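Local coordinates for tubulin-like protein CetZ1 (Haloferax volcanii, PDB 4B46) that is a GTP-binding, tubulin-like cytoskeletal protein that controls archaeal cell shape and is essential for developing the rod-shaped cells needed for efficient swimming, at residues V35-A40 with D84-A89; V118-L123 with Q155-E160; I145-A150 with Q359-E364; A295-A300 with K316-Q321. All blocks are in the same frame, centred on the assembly; numbering follows the deposited sequence.

Interaction 1. Residues V35-A40 with D84-A89; sequences VAVNSA and DEVQGA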
loop_
_atom_site.group_PDB
_atom_site.type_symbol
_atom_site.label_atom_id
_atom_site.label_comp_id
_atom_site.label_asym_id
_atom_site.label_seq_id
_atom_site.Cartn_x
_atom_site.Cartn_y
_atom_site.Cartn_z
ATOM N N VAL A 35 -8.756 7.361 8.505
ATOM C CA VAL A 35 -8.386 7.659 9.889
ATOM C C VAL A 35 -6.862 7.787 9.973
ATOM O O VAL A 35 -6.143 7.082 9.260
ATOM C CB VAL A 35 -8.900 6.550 10.850
ATOM C CG1 VAL A 35 -8.324 6.720 12.250
ATOM C CG2 VAL A 35 -10.443 6.554 10.908
ATOM N N ALA A 36 -6.379 8.706 10.808
ATOM C CA ALA A 36 -4.941 8.902 11.024
ATOM C C ALA A 36 -4.624 8.746 12.506
ATOM O O ALA A 36 -5.301 9.335 13.360
ATOM C CB ALA A 36 -4.514 10.282 10.555
ATOM N N VAL A 37 -3.613 7.940 12.809
ATOM C CA VAL A 37 -3.219 7.688 14.189
ATOM C C VAL A 37 -1.770 8.101 14.357
ATOM O O VAL A 37 -0.912 7.704 13.565
ATOM C CB VAL A 37 -3.326 6.197 14.568
ATOM C CG1 VAL A 37 -3.013 6.004 16.060
ATOM C CG2 VAL A 37 -4.717 5.637 14.230
ATOM N N ASN A 38 -1.491 8.892 15.384
ATOM C CA ASN A 38 -0.121 9.346 15.618
ATOM C C ASN A 38 0.086 9.690 17.088
ATOM O O ASN A 38 -0.885 9.830 17.841
ATOM C CB ASN A 38 0.225 10.539 14.709
ATOM C CG ASN A 38 1.728 10.637 14.383
ATOM O OD1 ASN A 38 2.588 10.278 15.192
ATOM N ND2 ASN A 38 2.037 11.139 13.191
ATOM N N SER A 39 1.346 9.800 17.500
ATOM C CA SER A 39 1.660 10.178 18.874
ATOM C C SER A 39 2.255 11.568 18.875
ATOM O O SER A 39 2.576 12.122 19.930
ATOM C CB SER A 39 2.655 9.194 19.486
ATOM O OG SER A 39 3.834 9.118 18.702
ATOM N N ALA A 40 2.413 12.126 17.681
ATOM C CA ALA A 40 2.965 13.464 17.530
ATOM C C ALA A 40 1.842 14.377 17.089
ATOM O O ALA A 40 1.268 14.189 16.013
ATOM C CB ALA A 40 4.125 13.474 16.504
ATOM N N ASP A 84 -7.967 1.517 22.432
ATOM C CA ASP A 84 -9.364 1.912 22.543
ATOM C C ASP A 84 -9.601 3.327 22.025
ATOM O O ASP A 84 -10.698 3.641 21.577
ATOM C CB ASP A 84 -9.874 1.747 23.980
ATOM C CG ASP A 84 -10.069 0.281 24.364
ATOM O OD1 ASP A 84 -10.395 -0.529 23.470
ATOM O OD2 ASP A 84 -9.889 -0.067 25.550
ATOM N N GLU A 85 -8.578 4.178 22.073
ATOM C CA GLU A 85 -8.686 5.510 21.473
ATOM C C GLU A 85 -8.854 5.385 19.966
ATOM O O GLU A 85 -9.654 6.088 19.346
ATOM C CB GLU A 85 -7.446 6.355 21.765
ATOM C CG GLU A 85 -7.348 6.861 23.180
ATOM C CD GLU A 85 -6.270 7.917 23.328
ATOM O OE1 GLU A 85 -5.073 7.557 23.364
ATOM O OE2 GLU A 85 -6.617 9.113 23.402
ATOM N N VAL A 86 -8.072 4.491 19.379
ATOM C CA VAL A 86 -8.148 4.254 17.952
ATOM C C VAL A 86 -9.513 3.660 17.610
ATOM O O VAL A 86 -10.184 4.117 16.681
ATOM C CB VAL A 86 -7.032 3.318 17.483
ATOM C CG1 VAL A 86 -7.086 3.163 15.958
ATOM C CG2 VAL A 86 -5.680 3.857 17.929
ATOM N N GLN A 87 -9.931 2.665 18.388
ATOM C CA GLN A 87 -11.211 1.995 18.160
ATOM C C GLN A 87 -12.378 2.968 18.290
ATOM O O GLN A 87 -13.394 2.830 17.602
ATOM C CB GLN A 87 -11.398 0.811 19.115
ATOM C CG GLN A 87 -12.599 -0.074 18.765
ATOM C CD GLN A 87 -12.566 -0.559 17.318
ATOM O OE1 GLN A 87 -11.519 -0.967 16.803
ATOM N NE2 GLN A 87 -13.711 -0.492 16.648
ATOM N N GLY A 88 -12.221 3.949 19.171
ATOM C CA GLY A 88 -13.204 5.001 19.330
ATOM C C GLY A 88 -13.505 5.662 18.000
ATOM O O GLY A 88 -14.667 5.834 17.638
ATOM N N ALA A 89 -12.453 6.007 17.264
ATOM C CA ALA A 89 -12.580 6.620 15.938
ATOM C C ALA A 89 -13.091 5.662 14.866
ATOM O O ALA A 89 -13.833 6.061 13.970
ATOM C CB ALA A 89 -11.253 7.183 15.501
#
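Val37 of strand 31-38 and Val86 of helix 83-90 meet methyl to methyl in two pairs: CG2 of Val37 lies 3.8 Å from CG1 of Val86, and CG1 of Val37 lies 3.9 Å from CG2 of Val86. The two isopropyl groups are turned at about a right angle to each other. In Val86, CG1 stands opposite the backbone N (chi1 -176°), which brings it beside Val37 CG2 while the second branch meets the other methyl. One helical turn on, the contact is looser, with Val35 CG1 4.4 Å from Ala89 CB. Valine suits the strand positions, since its beta branching favours an extended backbone, and the small alanine fits opposite Val35 without crowding it.

Around this first shell, Val37 also touches Ile6 and Phe8 of strand 3-8, Val86 reaches Leu119 of helix 111-126, and Ala89 packs on Val56. Ala36 points to the other face of the sheet, where it meets Leu47 and Ile50.

Beyond the strand the chain turns through Asn38, whose OD1 accepts two backbone N-H groups. Ser39 N, 2.7 Å from Asn38 OD1, uses a lone pair in the carbonyl plane; Ala40 N, 3.1 Å from the same oxygen, comes from above that plane and completes an Asx turn just before helix 41-45. Ser39 OG is hydrogen-bonded to OG1 of Thr111, a GTP-binding residue. Between these two segments the contact is apolar, resting on van der Waals packing and burial, whereas polar groups at the strand's end probably help to place it near the nucleotide site.

Interaction 2. Residues V118-L123 with Q155-E160; sequences VLAKHL and QTFVRE
Ala120 of helix 111-126 makes the apolar part of this contact. Its CB lies near the plane of the Phe157 ring, 4.2 Å from CE1 at the edge, and 4.1 Å from CB of Glu160. The same methyl rests 3.7 Å from the backbone O of Glu160. So small a residue is consistent with an approach of 8.8 Å between the axes of the two short segments, while the large Phe157 ring packs against Ala116, Pro117 and Val103.

The second kind of contact sets a carboxylate against methylenes. OE1 of Glu160 lies 3.3 Å from Lys121 CG, with CB and CD of the lysine close by. Glu160 gets there by a bend: CG sits beside the backbone N and chi2 of -60° turns the carboxylate across the lysine methylenes. Lys121 runs out extended towards solvent, so its charge only passes by, NZ staying 5.1 Å from Glu160 OE2; the attraction is probably weak and screened. Cutting Glu160 back to alanine would probably uncover the lysine methylenes and leave the ammonium without this opposite charge nearby.

Within segment 155-160, Arg159 NH1 donates to Gln155 O at 2.7 Å, somewhat tilted from the carbonyl plane.

The helix segments run nearly parallel, at 16°, and both helices follow parallel strands of one sheet, 100-106 and 131-137, as neighbouring helices do in the Rossmann-like GTPase domain of tubulin and FtsZ.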
loop_
_atom_site.group_PDB
_atom_site.type_symbol
_atom_site.label_atom_id
_atom_site.label_comp_id
_atom_site.label_asym_id
_atom_site.label_seq_id
_atom_site.Cartn_x
_atom_site.Cartn_y
_atom_site.Cartn_z
ATOM N N VAL A 118 0.179 -3.786 15.584
ATOM C CA VAL A 118 -0.715 -3.893 16.726
ATOM C C VAL A 118 -2.139 -3.620 16.268
ATOM O O VAL A 118 -3.068 -4.347 16.620
ATOM C CB VAL A 118 -0.303 -2.922 17.866
ATOM C CG1 VAL A 118 -1.414 -2.804 18.931
ATOM C CG2 VAL A 118 0.995 -3.379 18.492
ATOM N N LEU A 119 -2.309 -2.588 15.452
ATOM C CA LEU A 119 -3.637 -2.278 14.936
ATOM C C LEU A 119 -4.160 -3.395 14.035
ATOM O O LEU A 119 -5.336 -3.778 14.144
ATOM C CB LEU A 119 -3.653 -0.950 14.173
ATOM C CG LEU A 119 -5.008 -0.609 13.527
ATOM C CD1 LEU A 119 -6.151 -0.544 14.551
ATOM C CD2 LEU A 119 -4.920 0.686 12.722
ATOM N N ALA A 120 -3.300 -3.912 13.150
ATOM C CA ALA A 120 -3.737 -4.954 12.211
ATOM C C ALA A 120 -4.281 -6.163 12.959
ATOM O O ALA A 120 -5.326 -6.703 12.606
ATOM C CB ALA A 120 -2.603 -5.363 11.260
ATOM N N LYS A 121 -3.567 -6.573 14.004
ATOM C CA LYS A 121 -3.984 -7.686 14.845
ATOM C C LYS A 121 -5.329 -7.394 15.526
ATOM O O LYS A 121 -6.217 -8.248 15.563
ATOM C CB LYS A 121 -2.906 -7.982 15.893
ATOM C CG LYS A 121 -3.142 -9.274 16.651
ATOM C CD LYS A 121 -2.073 -9.519 17.703
ATOM C CE LYS A 121 -2.368 -10.797 18.478
ATOM N NZ LYS A 121 -1.473 -10.970 19.654
ATOM N N HIS A 122 -5.468 -6.182 16.054
ATOM C CA HIS A 122 -6.704 -5.751 16.710
ATOM C C HIS A 122 -7.881 -5.809 15.733
ATOM O O HIS A 122 -8.968 -6.292 16.074
ATOM C CB HIS A 122 -6.518 -4.331 17.257
ATOM C CG HIS A 122 -7.795 -3.645 17.636
ATOM N ND1 HIS A 122 -8.374 -3.777 18.879
ATOM C CD2 HIS A 122 -8.588 -2.797 16.939
ATOM C CE1 HIS A 122 -9.481 -3.055 18.928
ATOM N NE2 HIS A 122 -9.636 -2.454 17.763
ATOM N N LEU A 123 -7.660 -5.317 14.517
ATOM C CA LEU A 123 -8.710 -5.312 13.501
ATOM C C LEU A 123 -9.164 -6.719 13.091
ATOM O O LEU A 123 -10.368 -6.977 12.958
ATOM C CB LEU A 123 -8.267 -4.531 12.272
ATOM C CG LEU A 123 -8.111 -3.026 12.468
ATOM C CD1 LEU A 123 -7.537 -2.372 11.208
ATOM C CD2 LEU A 123 -9.448 -2.423 12.829
ATOM N N GLN A 155 8.735 -8.092 10.053
ATOM C CA GLN A 155 8.533 -9.447 10.563
ATOM C C GLN A 155 7.166 -9.580 11.223
ATOM O O GLN A 155 6.467 -10.566 11.014
ATOM C CB GLN A 155 9.609 -9.818 11.588
ATOM C CG GLN A 155 11.031 -9.787 11.068
ATOM C CD GLN A 155 11.369 -10.988 10.210
ATOM O OE1 GLN A 155 11.586 -10.864 9.006
ATOM N NE2 GLN A 155 11.423 -12.162 10.831
ATOM N N THR A 156 6.794 -8.580 12.014
ATOM C CA THR A 156 5.543 -8.642 12.771
ATOM C C THR A 156 4.358 -8.282 11.895
ATOM O O THR A 156 3.333 -8.967 11.909
ATOM C CB THR A 156 5.569 -7.688 13.982
ATOM O OG1 THR A 156 6.763 -7.915 14.730
ATOM C CG2 THR A 156 4.357 -7.931 14.890
ATOM N N PHE A 157 4.499 -7.196 11.140
ATOM C CA PHE A 157 3.421 -6.700 10.275
ATOM C C PHE A 157 2.933 -7.767 9.278
ATOM O O PHE A 157 1.723 -7.950 9.088
ATOM C CB PHE A 157 3.924 -5.476 9.504
ATOM C CG PHE A 157 2.843 -4.538 9.046
ATOM C CD1 PHE A 157 1.523 -4.722 9.425
ATOM C CD2 PHE A 157 3.161 -3.449 8.255
ATOM C CE1 PHE A 157 0.534 -3.839 9.006
ATOM C CE2 PHE A 157 2.178 -2.568 7.827
ATOM C CZ PHE A 157 0.856 -2.772 8.202
ATOM N N VAL A 158 3.874 -8.465 8.644
ATOM C CA VAL A 158 3.522 -9.426 7.602
ATOM C C VAL A 158 2.709 -10.573 8.194
ATOM O O VAL A 158 1.855 -11.155 7.529
ATOM C CB VAL A 158 4.777 -9.941 6.834
ATOM C CG1 VAL A 158 5.573 -10.914 7.683
ATOM C CG2 VAL A 158 4.377 -10.590 5.506
ATOM N N ARG A 159 2.951 -10.868 9.466
ATOM C CA ARG A 159 2.256 -11.950 10.141
ATOM C C ARG A 159 0.865 -11.560 10.637
ATOM O O ARG A 159 0.048 -12.430 10.935
ATOM C CB ARG A 159 3.107 -12.485 11.299
ATOM C CG ARG A 159 4.250 -13.391 10.851
ATOM C CD ARG A 159 5.333 -13.492 11.915
ATOM N NE ARG A 159 6.431 -14.381 11.531
ATOM C CZ ARG A 159 7.407 -14.065 10.679
ATOM N NH1 ARG A 159 7.427 -12.877 10.091
ATOM N NH2 ARG A 159 8.362 -14.946 10.408
ATOM N N GLU A 160 0.586 -10.261 10.720
ATOM C CA GLU A 160 -0.684 -9.801 11.307
ATOM C C GLU A 160 -1.717 -9.330 10.297
ATOM O O GLU A 160 -2.847 -9.038 10.668
ATOM C CB GLU A 160 -0.444 -8.667 12.312
ATOM C CG GLU A 160 0.490 -9.021 13.471
ATOM C CD GLU A 160 -0.001 -10.180 14.321
ATOM O OE1 GLU A 160 -1.193 -10.548 14.243
ATOM O OE2 GLU A 160 0.818 -10.725 15.080
#

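Interaction 3. Residues I145-A150 with Q359-E364; sequences IYTLNA and QQVAIE
Val361 sets its CG1 methyl against Leu148, 3.9 Å from the leucine CD1 and equally close to its CA. In the tubulin/FtsZ fold of this protein, the contact joins helix 144-160 of the GTPase domain to helix 353-366 at the C-terminal end of the modelled chain, so a short patch of apolar side chains bridges parts lying about two hundred residues apart.

Val361 contributes both methyls. With chi1 at 167°, CG1 is the branch trans to N and reaches the helix surface between Leu148 and Thr147, while its CG2 is 4.4 Å from Thr147 CG2. A compact branched residue fits here because each of its two methyls finds a partner, CG1 at Leu148 and CG2 at Thr147. Leu148 answers with its CD1 branch, which also comes to 4.2 Å from the backbone O of Val361. Threonine is apt at a partly exposed edge: its methyl serves the packing, and its hydroxyl makes a weak hydrogen bond back to Gly143 O.

Ala151 of helix 144-160 continues the patch, touching Val361 and Ala362, and Leu148 extends it to Ala365. On the GTPase side, Asn149 turns away from helix 353-366 and donates through ND2 to the backbone O atoms of Ala70 and Gly108. At the outer surface of helix 353-366, Gln360 NE2 makes a weak hydrogen bond to Glu364 OE2, 3.5 Å away and one turn further on.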
loop_
_atom_site.group_PDB
_atom_site.type_symbol
_atom_site.label_atom_id
_atom_site.label_comp_id
_atom_site.label_asym_id
_atom_site.label_seq_id
_atom_site.Cartn_x
_atom_site.Cartn_y
_atom_site.Cartn_z
ATOM N N ILE A 145 19.588 2.558 12.119
ATOM C CA ILE A 145 18.467 2.353 13.041
ATOM C C ILE A 145 17.132 2.249 12.290
ATOM O O ILE A 145 16.249 1.494 12.680
ATOM C CB ILE A 145 18.390 3.428 14.145
ATOM C CG1 ILE A 145 17.347 3.024 15.195
ATOM C CG2 ILE A 145 18.061 4.783 13.567
ATOM C CD1 ILE A 145 17.753 1.799 16.011
ATOM N N TYR A 146 16.988 2.988 11.198
ATOM C CA TYR A 146 15.748 2.937 10.432
ATOM C C TYR A 146 15.613 1.624 9.686
ATOM O O TYR A 146 14.527 1.067 9.606
ATOM C CB TYR A 146 15.626 4.165 9.526
ATOM C CG TYR A 146 15.925 5.407 10.337
ATOM C CD1 TYR A 146 14.977 5.933 11.225
ATOM C CD2 TYR A 146 17.174 6.005 10.281
ATOM C CE1 TYR A 146 15.270 7.060 12.012
ATOM C CE2 TYR A 146 17.475 7.119 11.059
ATOM C CZ TYR A 146 16.524 7.641 11.914
ATOM O OH TYR A 146 16.854 8.744 12.666
ATOM N N THR A 147 16.729 1.111 9.179
ATOM C CA THR A 147 16.737 -0.198 8.537
ATOM C C THR A 147 16.366 -1.298 9.540
ATOM O O THR A 147 15.566 -2.186 9.234
ATOM C CB THR A 147 18.119 -0.493 7.932
ATOM O OG1 THR A 147 18.489 0.595 7.081
ATOM C CG2 THR A 147 18.092 -1.776 7.126
ATOM N N LEU A 148 16.959 -1.229 10.732
ATOM C CA LEU A 148 16.660 -2.180 11.805
ATOM C C LEU A 148 15.195 -2.123 12.237
ATOM O O LEU A 148 14.554 -3.164 12.396
ATOM C CB LEU A 148 17.575 -1.952 13.013
ATOM C CG LEU A 148 17.399 -2.862 14.238
ATOM C CD1 LEU A 148 17.504 -4.338 13.878
ATOM C CD2 LEU A 148 18.417 -2.510 15.338
ATOM N N ASN A 149 14.668 -0.919 12.445
ATOM C CA ASN A 149 13.248 -0.784 12.772
ATOM C C ASN A 149 12.372 -1.431 11.718
ATOM O O ASN A 149 11.397 -2.101 12.047
ATOM C CB ASN A 149 12.838 0.677 12.927
ATOM C CG ASN A 149 13.311 1.277 14.239
ATOM O OD1 ASN A 149 13.705 0.561 15.152
ATOM N ND2 ASN A 149 13.264 2.595 14.333
ATOM N N ALA A 150 12.731 -1.244 10.448
ATOM C CA ALA A 150 11.907 -1.747 9.358
ATOM C C ALA A 150 11.928 -3.263 9.336
ATOM O O ALA A 150 10.893 -3.913 9.139
ATOM C CB ALA A 150 12.379 -1.189 8.027
ATOM N N GLN A 359 15.323 -9.731 6.911
ATOM C CA GLN A 359 15.351 -10.920 7.758
ATOM C C GLN A 359 16.733 -11.125 8.391
ATOM O O GLN A 359 16.838 -11.407 9.586
ATOM C CB GLN A 359 14.898 -12.162 6.976
ATOM C CG GLN A 359 13.443 -12.073 6.522
ATOM C CD GLN A 359 13.009 -13.209 5.602
ATOM O OE1 GLN A 359 13.831 -13.865 4.954
ATOM N NE2 GLN A 359 11.703 -13.439 5.536
ATOM N N GLN A 360 17.786 -10.964 7.593
ATOM C CA GLN A 360 19.147 -11.098 8.094
ATOM C C GLN A 360 19.467 -10.014 9.134
ATOM O O GLN A 360 20.073 -10.293 10.170
ATOM C CB GLN A 360 20.153 -11.037 6.944
ATOM C CG GLN A 360 21.573 -11.383 7.342
ATOM C CD GLN A 360 21.743 -12.855 7.638
ATOM O OE1 GLN A 360 21.313 -13.704 6.861
ATOM N NE2 GLN A 360 22.354 -13.167 8.775
ATOM N N VAL A 361 19.064 -8.781 8.842
ATOM C CA VAL A 361 19.227 -7.670 9.776
ATOM C C VAL A 361 18.551 -7.960 11.120
ATOM O O VAL A 361 19.159 -7.791 12.176
ATOM C CB VAL A 361 18.669 -6.358 9.185
ATOM C CG1 VAL A 361 18.538 -5.292 10.270
ATOM C CG2 VAL A 361 19.562 -5.866 8.060
ATOM N N ALA A 362 17.301 -8.408 11.075
ATOM C CA ALA A 362 16.558 -8.728 12.290
ATOM C C ALA A 362 17.195 -9.879 13.071
ATOM O O ALA A 362 17.302 -9.830 14.296
ATOM C CB ALA A 362 15.125 -9.054 11.952
ATOM N N ILE A 363 17.619 -10.912 12.350
ATOM C CA ILE A 363 18.238 -12.086 12.957
ATOM C C ILE A 363 19.535 -11.753 13.691
ATOM O O ILE A 363 19.750 -12.210 14.816
ATOM C CB ILE A 363 18.489 -13.191 11.905
ATOM C CG1 ILE A 363 17.192 -13.941 11.607
ATOM C CG2 ILE A 363 19.555 -14.173 12.377
ATOM C CD1 ILE A 363 17.357 -15.049 10.580
ATOM N N GLU A 364 20.395 -10.956 13.058
ATOM C CA GLU A 364 21.659 -10.556 13.662
ATOM C C GLU A 364 21.443 -9.747 14.940
ATOM O O GLU A 364 22.166 -9.920 15.918
ATOM C CB GLU A 364 22.513 -9.762 12.670
ATOM C CG GLU A 364 23.081 -10.595 11.535
ATOM C CD GLU A 364 23.761 -9.750 10.473
ATOM O OE1 GLU A 364 23.832 -8.512 10.645
ATOM O OE2 GLU A 364 24.217 -10.326 9.461
#

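Interaction 4. Residues A295-A300 with K316-Q321; sequences ALLVLA and KWIEEQ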
loop_
_atom_site.group_PDB
_atom_site.type_symbol
_atom_site.label_atom_id
_atom_site.label_comp_id
_atom_site.label_asym_id
_atom_site.label_seq_id
_atom_site.Cartn_x
_atom_site.Cartn_y
_atom_site.Cartn_z
ATOM N N ALA A 295 -1.358 -13.378 -9.870
ATOM C CA ALA A 295 -1.190 -12.091 -10.533
ATOM C C ALA A 295 -2.549 -11.546 -10.944
ATOM O O ALA A 295 -3.459 -12.305 -11.280
ATOM C CB ALA A 295 -0.285 -12.232 -11.764
ATOM N N LEU A 296 -2.681 -10.228 -10.917
ATOM C CA LEU A 296 -3.887 -9.574 -11.379
ATOM C C LEU A 296 -3.480 -8.413 -12.253
ATOM O O LEU A 296 -2.696 -7.564 -11.839
ATOM C CB LEU A 296 -4.708 -9.052 -10.202
ATOM C CG LEU A 296 -5.881 -8.134 -10.548
ATOM C CD1 LEU A 296 -6.989 -8.861 -11.344
ATOM C CD2 LEU A 296 -6.478 -7.509 -9.276
ATOM N N LEU A 297 -4.017 -8.388 -13.465
ATOM C CA LEU A 297 -3.780 -7.308 -14.403
ATOM C C LEU A 297 -4.971 -6.368 -14.378
ATOM O O LEU A 297 -6.121 -6.803 -14.444
ATOM C CB LEU A 297 -3.594 -7.875 -15.820
ATOM C CG LEU A 297 -3.532 -6.858 -16.952
ATOM C CD1 LEU A 297 -2.364 -5.901 -16.743
ATOM C CD2 LEU A 297 -3.415 -7.574 -18.310
ATOM N N VAL A 298 -4.693 -5.075 -14.288
ATOM C CA VAL A 298 -5.743 -4.080 -14.302
ATOM C C VAL A 298 -5.433 -3.013 -15.344
ATOM O O VAL A 298 -4.378 -2.377 -15.294
ATOM C CB VAL A 298 -5.890 -3.408 -12.919
ATOM C CG1 VAL A 298 -6.955 -2.318 -12.970
ATOM C CG2 VAL A 298 -6.234 -4.443 -11.854
ATOM N N LEU A 299 -6.352 -2.825 -16.287
ATOM C CA LEU A 299 -6.247 -1.753 -17.278
ATOM C C LEU A 299 -7.280 -0.679 -16.965
ATOM O O LEU A 299 -8.453 -0.970 -16.855
ATOM C CB LEU A 299 -6.495 -2.289 -18.689
ATOM C CG LEU A 299 -5.305 -2.744 -19.531
ATOM C CD1 LEU A 299 -4.370 -1.579 -19.832
ATOM C CD2 LEU A 299 -4.557 -3.853 -18.836
ATOM N N ALA A 300 -6.850 0.566 -16.822
ATOM C CA ALA A 300 -7.784 1.643 -16.524
ATOM C C ALA A 300 -7.700 2.711 -17.595
ATOM O O ALA A 300 -6.611 3.127 -17.984
ATOM C CB ALA A 300 -7.487 2.239 -15.156
ATOM N N LYS A 316 -1.962 -13.986 -20.698
ATOM C CA LYS A 316 -1.078 -15.063 -21.157
ATOM C C LYS A 316 0.391 -14.670 -21.048
ATOM O O LYS A 316 1.221 -15.451 -20.587
ATOM C CB LYS A 316 -1.389 -15.464 -22.600
ATOM C CG LYS A 316 -2.709 -16.194 -22.757
ATOM C CD LYS A 316 -2.924 -16.642 -24.191
ATOM C CE LYS A 316 -4.165 -17.507 -24.307
ATOM N NZ LYS A 316 -4.421 -17.895 -25.728
ATOM N N TRP A 317 0.711 -13.459 -21.480
ATOM C CA TRP A 317 2.092 -12.992 -21.411
ATOM C C TRP A 317 2.581 -12.931 -19.951
ATOM O O TRP A 317 3.700 -13.347 -19.642
ATOM C CB TRP A 317 2.243 -11.651 -22.139
ATOM C CG TRP A 317 3.670 -11.163 -22.237
ATOM C CD1 TRP A 317 4.563 -11.423 -23.243
ATOM C CD2 TRP A 317 4.364 -10.336 -21.292
ATOM N NE1 TRP A 317 5.767 -10.805 -22.977
ATOM C CE2 TRP A 317 5.668 -10.133 -21.787
ATOM C CE3 TRP A 317 4.006 -9.749 -20.072
ATOM C CZ2 TRP A 317 6.617 -9.369 -21.106
ATOM C CZ3 TRP A 317 4.951 -8.987 -19.401
ATOM C CH2 TRP A 317 6.243 -8.807 -19.921
ATOM N N ILE A 318 1.732 -12.452 -19.049
ATOM C CA ILE A 318 2.090 -12.412 -17.627
ATOM C C ILE A 318 2.351 -13.816 -17.080
ATOM O O ILE A 318 3.281 -14.034 -16.300
ATOM C CB ILE A 318 1.019 -11.663 -16.794
ATOM C CG1 ILE A 318 1.079 -10.169 -17.125
ATOM C CG2 ILE A 318 1.211 -11.891 -15.280
ATOM C CD1 ILE A 318 -0.069 -9.364 -16.582
ATOM N N GLU A 319 1.531 -14.772 -17.493
ATOM C CA GLU A 319 1.733 -16.145 -17.062
ATOM C C GLU A 319 3.092 -16.682 -17.540
ATOM O O GLU A 319 3.810 -17.340 -16.790
ATOM C CB GLU A 319 0.582 -17.031 -17.549
ATOM C CG GLU A 319 0.884 -18.516 -17.462
ATOM C CD GLU A 319 1.179 -18.967 -16.041
ATOM O OE1 GLU A 319 0.765 -18.274 -15.080
ATOM O OE2 GLU A 319 1.831 -20.019 -15.884
ATOM N N GLU A 320 3.445 -16.373 -18.782
ATOM C CA GLU A 320 4.749 -16.740 -19.331
ATOM C C GLU A 320 5.902 -16.166 -18.519
ATOM O O GLU A 320 6.910 -16.836 -18.308
ATOM C CB GLU A 320 4.867 -16.280 -20.786
ATOM C CG GLU A 320 3.844 -16.938 -21.714
ATOM C CD GLU A 320 3.882 -16.388 -23.126
ATOM O OE1 GLU A 320 4.991 -16.099 -23.625
ATOM O OE2 GLU A 320 2.801 -16.246 -23.737
ATOM N N GLN A 321 5.742 -14.929 -18.054
ATOM C CA GLN A 321 6.810 -14.231 -17.355
ATOM C C GLN A 321 6.892 -14.568 -15.869
ATOM O O GLN A 321 7.904 -14.303 -15.230
ATOM C CB GLN A 321 6.634 -12.717 -17.515
ATOM C CG GLN A 321 6.654 -12.241 -18.962
ATOM C CD GLN A 321 8.005 -12.434 -19.621
ATOM O OE1 GLN A 321 9.042 -12.238 -18.995
ATOM N NE2 GLN A 321 7.996 -12.821 -20.892
#
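Ile318 on helix 308-322 carries this contact, spanning Ala295 and Leu297 on strand 294-301. Along the helix segment, Trp317 comes just before it and faces another way: its indole packs on Arg276 and Ala279 of helix 265-280, and a broad apolar ring suits this helix-to-helix contact.

Ile318 is then directed toward the strand and divides its work between two branches. CG2 meets the methyl of Ala295, 3.8 Å from CB. The longer branch leaves beside the backbone N and runs on extended (chi2 169°), which carries CD1 deep enough to sit 3.9 Å from Leu297 CB. The same CD1 is 4.2 Å from Leu297 CD1 and 4.2 Å from Leu297 CD2, so it rests against CB and both methyls of the leucine. An isoleucine suits the spot because its short and long branches match a small residue and a large one, two positions apart on the same face of the strand. Ile344 of strand 339-347 and Val275 of helix 265-280 also touch Ile318, and its backbone O is hydrogen-bonded to Thr322 OG1.

Glu319 swings to the edge, against Val327 and Ser324. Gln321 ends the segment and lays its CG over one face of the Trp317 ring, 3.4 Å above the plane and displaced toward the rim.

Strand 294-301, helix 308-322 and the parallel strand 326-333 form a beta-alpha-beta unit of the CetZ C-terminal domain, and here its crossover helix is seated on the strand that leads into it.

In the fold
From the N terminus, interaction 1 closes first, folding helix 83-90 back onto strand 31-38 before interaction 2 opens. It is joined to interaction 2 by a probable hydrogen bond between Gln87 OE1 and His122 NE2. Interactions 2 and 3 cross: helix 144-160 supplies its start to interaction 3 and its end to interaction 2, and Gln155 packs on Gln359 between them. Interaction 3 closes the longest loop, bringing the last modelled helix, 353-366, back to the GTPase domain. Interaction 4 falls wholly within that loop, as a local closure in the C-terminal domain. Its nearest atoms are about 23 Å from those of interaction 1, though both reach the same mixed sheet.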